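PDB 3TP4: computational Design of Enzyme from Synthetic construct, which is a computationally designed enzyme on a barrel related to glycosyl hydrolase family 26, probably built to carry an activated serine-containing catalytic triad. Local coordinates for residues 446-451 against 459-464; 3-8 against 367-372. All coordinates share one frame; numbering follows the deposited sequence.

Interaction 1: 446-451 against 459-464; sequences TVTATA and DVTNEV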
# COMPACT_ATOMS: atom_id res chain seq x y z
N THR A 446 -11.62 -7.11 -27.73
CA THR A 446 -10.96 -5.85 -27.37
C THR A 446 -11.99 -4.74 -27.16
O THR A 446 -12.87 -4.52 -27.99
CB THR A 446 -9.89 -5.39 -28.39
OG1 THR A 446 -10.52 -4.95 -29.59
CG2 THR A 446 -8.92 -6.53 -28.71
N VAL A 447 -11.88 -4.06 -26.03
CA VAL A 447 -12.84 -3.03 -25.63
C VAL A 447 -12.08 -1.71 -25.47
O VAL A 447 -11.27 -1.57 -24.55
CB VAL A 447 -13.51 -3.42 -24.30
CG1 VAL A 447 -14.52 -2.35 -23.87
CG2 VAL A 447 -14.18 -4.77 -24.43
N THR A 448 -12.32 -0.77 -26.38
CA THR A 448 -11.56 0.47 -26.40
C THR A 448 -12.44 1.67 -26.06
O THR A 448 -13.39 1.96 -26.78
CB THR A 448 -10.91 0.70 -27.78
OG1 THR A 448 -10.02 -0.38 -28.06
CG2 THR A 448 -10.14 2.02 -27.79
N ALA A 449 -12.11 2.33 -24.96
CA ALA A 449 -12.82 3.53 -24.53
C ALA A 449 -12.13 4.77 -25.06
O ALA A 449 -10.91 4.92 -24.92
CB ALA A 449 -12.90 3.59 -23.01
N THR A 450 -12.92 5.67 -25.65
CA THR A 450 -12.38 6.92 -26.14
C THR A 450 -13.15 8.08 -25.51
O THR A 450 -14.34 8.28 -25.78
CB THR A 450 -12.46 6.98 -27.67
OG1 THR A 450 -11.76 5.85 -28.21
CG2 THR A 450 -11.85 8.28 -28.21
N ALA A 451 -12.45 8.84 -24.67
CA ALA A 451 -13.06 9.97 -23.99
C ALA A 451 -12.68 11.29 -24.66
O ALA A 451 -11.51 11.55 -24.93
CB ALA A 451 -12.65 9.98 -22.53
N ASP A 459 -7.65 7.60 -24.56
CA ASP A 459 -8.18 6.26 -24.78
C ASP A 459 -7.44 5.17 -24.03
O ASP A 459 -6.36 5.39 -23.48
CB ASP A 459 -8.31 5.91 -26.26
CG ASP A 459 -7.01 6.05 -27.04
OD1 ASP A 459 -5.92 5.89 -26.45
OD2 ASP A 459 -7.09 6.31 -28.26
N VAL A 460 -8.05 4.00 -24.00
CA VAL A 460 -7.52 2.86 -23.29
C VAL A 460 -8.21 1.64 -23.88
O VAL A 460 -9.37 1.73 -24.31
CB VAL A 460 -7.81 2.98 -21.78
CG1 VAL A 460 -9.33 3.04 -21.52
CG2 VAL A 460 -7.14 1.84 -21.01
N THR A 461 -7.50 0.52 -23.92
CA THR A 461 -8.03 -0.74 -24.45
C THR A 461 -7.90 -1.87 -23.43
O THR A 461 -6.82 -2.11 -22.88
CB THR A 461 -7.31 -1.16 -25.74
OG1 THR A 461 -7.51 -0.15 -26.74
CG2 THR A 461 -7.86 -2.48 -26.26
N ASN A 462 -9.02 -2.53 -23.14
CA ASN A 462 -9.01 -3.76 -22.35
C ASN A 462 -9.25 -4.96 -23.25
O ASN A 462 -10.08 -4.91 -24.17
CB ASN A 462 -10.08 -3.73 -21.25
CG ASN A 462 -9.71 -2.86 -20.08
OD1 ASN A 462 -8.72 -2.12 -20.13
ND2 ASN A 462 -10.52 -2.91 -19.03
N GLU A 463 -8.55 -6.05 -22.98
CA GLU A 463 -8.75 -7.29 -23.72
C GLU A 463 -9.48 -8.29 -22.84
O GLU A 463 -8.99 -8.65 -21.78
CB GLU A 463 -7.40 -7.84 -24.20
CG GLU A 463 -7.52 -8.84 -25.34
CD GLU A 463 -6.26 -8.89 -26.19
OE1 GLU A 463 -5.21 -8.40 -25.74
OE2 GLU A 463 -6.34 -9.43 -27.31
N VAL A 464 -10.66 -8.72 -23.26
CA VAL A 464 -11.47 -9.58 -22.41
C VAL A 464 -12.03 -10.80 -23.15
O VAL A 464 -12.01 -10.85 -24.37
CB VAL A 464 -12.66 -8.80 -21.78
CG1 VAL A 464 -12.16 -7.53 -21.07
CG2 VAL A 464 -13.65 -8.44 -22.84
O HOH W 1 -9.29 5.90 -29.62

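Interaction 2: 3-8 against 367-372; sequences DETIAI and AAAPAQ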
# COMPACT_ATOMS: atom_id res chain seq x y z
N ASP A 3 10.24 26.54 -3.03
CA ASP A 3 9.29 26.44 -4.13
C ASP A 3 9.33 25.03 -4.73
O ASP A 3 9.90 24.82 -5.81
CB ASP A 3 9.60 27.48 -5.20
CG ASP A 3 8.37 27.90 -6.00
OD1 ASP A 3 7.37 27.14 -5.99
OD2 ASP A 3 8.40 28.97 -6.63
N GLU A 4 8.72 24.08 -4.04
CA GLU A 4 8.77 22.68 -4.45
C GLU A 4 7.41 22.18 -4.95
O GLU A 4 6.38 22.44 -4.33
CB GLU A 4 9.26 21.81 -3.28
CG GLU A 4 9.62 20.38 -3.66
CD GLU A 4 9.94 19.50 -2.45
OE1 GLU A 4 10.03 20.04 -1.32
OE2 GLU A 4 10.08 18.27 -2.63
N THR A 5 7.43 21.46 -6.07
CA THR A 5 6.22 20.87 -6.64
C THR A 5 6.43 19.37 -6.84
O THR A 5 7.45 18.95 -7.38
CB THR A 5 5.90 21.49 -8.02
OG1 THR A 5 5.86 22.92 -7.91
CG2 THR A 5 4.56 20.98 -8.54
N ILE A 6 5.47 18.56 -6.41
CA ILE A 6 5.63 17.11 -6.57
C ILE A 6 4.41 16.41 -7.13
O ILE A 6 3.27 16.85 -6.95
CB ILE A 6 6.03 16.42 -5.25
CG1 ILE A 6 4.97 16.67 -4.18
CG2 ILE A 6 7.40 16.90 -4.79
CD1 ILE A 6 5.20 15.86 -2.92
N ALA A 7 4.66 15.29 -7.81
CA ALA A 7 3.60 14.42 -8.28
C ALA A 7 3.08 13.65 -7.09
O ALA A 7 3.82 12.92 -6.44
CB ALA A 7 4.14 13.47 -9.33
N ILE A 8 1.80 13.84 -6.80
CA ILE A 8 1.16 13.15 -5.69
C ILE A 8 -0.20 12.67 -6.15
O ILE A 8 -0.91 13.38 -6.86
CB ILE A 8 1.02 14.06 -4.45
CG1 ILE A 8 0.20 13.38 -3.36
CG2 ILE A 8 0.38 15.39 -4.83
CD1 ILE A 8 0.26 14.09 -1.98
N ALA A 367 3.76 22.22 -3.05
CA ALA A 367 2.52 22.20 -3.82
C ALA A 367 2.41 20.94 -4.68
O ALA A 367 3.41 20.36 -5.11
CB ALA A 367 2.39 23.44 -4.69
N ALA A 368 1.17 20.52 -4.89
CA ALA A 368 0.88 19.38 -5.73
C ALA A 368 0.89 19.75 -7.22
O ALA A 368 0.26 20.72 -7.63
CB ALA A 368 -0.47 18.80 -5.36
N ALA A 369 1.62 18.97 -8.01
CA ALA A 369 1.45 19.03 -9.45
C ALA A 369 -0.02 18.76 -9.75
O ALA A 369 -0.69 18.03 -9.01
CB ALA A 369 2.32 17.99 -10.13
N PRO A 370 -0.54 19.36 -10.83
CA PRO A 370 -1.94 19.12 -11.19
C PRO A 370 -2.17 17.64 -11.47
O PRO A 370 -1.27 17.01 -12.02
CB PRO A 370 -2.12 19.94 -12.47
CG PRO A 370 -0.75 20.02 -13.05
CD PRO A 370 0.18 20.11 -11.87
N ALA A 371 -3.33 17.11 -11.09
CA ALA A 371 -3.63 15.69 -11.29
C ALA A 371 -3.50 15.31 -12.76
O ALA A 371 -3.86 16.09 -13.64
CB ALA A 371 -5.03 15.37 -10.79
N GLN A 372 -2.99 14.12 -13.05
CA GLN A 372 -2.88 13.71 -14.44
C GLN A 372 -4.20 13.13 -14.94
O GLN A 372 -4.81 12.29 -14.28
CB GLN A 372 -1.70 12.74 -14.68
CG GLN A 372 -1.76 11.42 -13.92
CD GLN A 372 -0.43 10.64 -13.96
OE1 GLN A 372 0.32 10.61 -12.97
NE2 GLN A 372 -0.13 10.02 -15.11
O HOH W 2 -0.17 15.64 -8.48

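Interaction 1: 446-451 against 459-464
Val447 pairs with Asn462, and Ala449 with Val460, in the antiparallel beta hairpin formed by strands 446-453 and 456-466, part of what is probably an immunoglobulin-like domain. These are the hydrogen-bonded pairs of the ladder, each closed by two backbone bonds. Val447 N gives to Asn462 O at 2.7 Å, nearly straight at the hydrogen (164°), whereas Val460 N reaches Ala449 O at a longer 3.1 Å.

The tightly packed face carries the side chains of these pairs and is mostly aliphatic. Ala449 CB meets Val460 CG1 at 3.9 Å, its small methyl suiting a place where Val395 of strand 391-398 and Ile377 of strand 374-379 also press in. Toward the other end of the contact, Val447 CG2 touches Val464 CG2 at 4.0 Å. Asn462 is the polar exception on this buried face; its ND2 donates to Pro380 O, so the amide nitrogen has a partner there.

The other face is looser and more open to solvent, which suits its threonines and acids: beta-branched threonine fits an extended strand, and its hydroxyl can still bond. Thr448 OG1 and Thr461 OG1 form a hydrogen bond of 2.8 Å across a non-hydrogen-bonded pair. In both residues chi1 of -61° sets OG1 anti to the carbonyl carbon, turning each hydroxyl to the other, while their methyls stay apart. A valine in place of Thr448 would probably leave the Thr461 hydroxyl without its cross-strand mate and set it free to turn.

Further along, Thr450 and Asp459 lie side by side without bonding directly. A water bridges them, 2.8 Å from Thr450 OG1 and donating to Asp459 OD2 at 2.6 Å.

Interaction 2: 3-8 against 367-372
Ala367 lies opposite Thr5 in a two-stranded parallel pairing that brings the start of the modelled chain beside strand 366-368. Backbone bonds do most of the work. Ala367 N donates to Glu4 O at 2.9 Å and Ala367 O accepts from Ile6 N at 3.0 Å, so one residue grips the neighbours on both sides of Thr5, as parallel strands do. Ala369 N then gives to Ile6 O at 2.9 Å, its donor lying 41° out of the carbonyl plane although the N-H points well at the oxygen. A weaker CA-H...O contact joins Thr5 CA to Ala367 O at 3.2 Å.

Apolar contact is slight. Ile8 chi1 of 173° places CG2 between the backbone N and the carbonyl carbon, and this branch meets Ala368 CB at 3.6 Å. Thr5 CG2 also comes within 4.1 Å of Ala369 CB. Alanine suits position 368, where its short methyl fits between Ile8 and Arg18 of the neighbouring helix.

Water takes over where the ladder ends: one molecule accepts from Ile8 N and donates to Ala369 O.

Helix 15-27 lies against one face of this small sheet. Leu21 meets Ile6 and Ile8, Arg18 touches Ile8 and Ala368, and Glu4 OE2 is hydrogen-bonded to Ser22 OG, so strands 4-6 and 366-368 sit together against the same helix.

Interaction 1 and interaction 2 are separate: their centres are 28 Å apart, and their nearest atoms stay about 11 Å from one another. Both segments of interaction 2 come earlier in the sequence than either segment of interaction 1. Residues 367-372 lead straight into strand 374-379, whose Ile377 packs on the buried face of the hairpin in interaction 1, so the chain passes from one contact to the wall that covers the other. The likely Ser-His-Glu triad, Ser70, His37 and Glu320, belongs to the barrel strands 66-70, 32-37 and 318-321. Neither interaction contributes a residue to it.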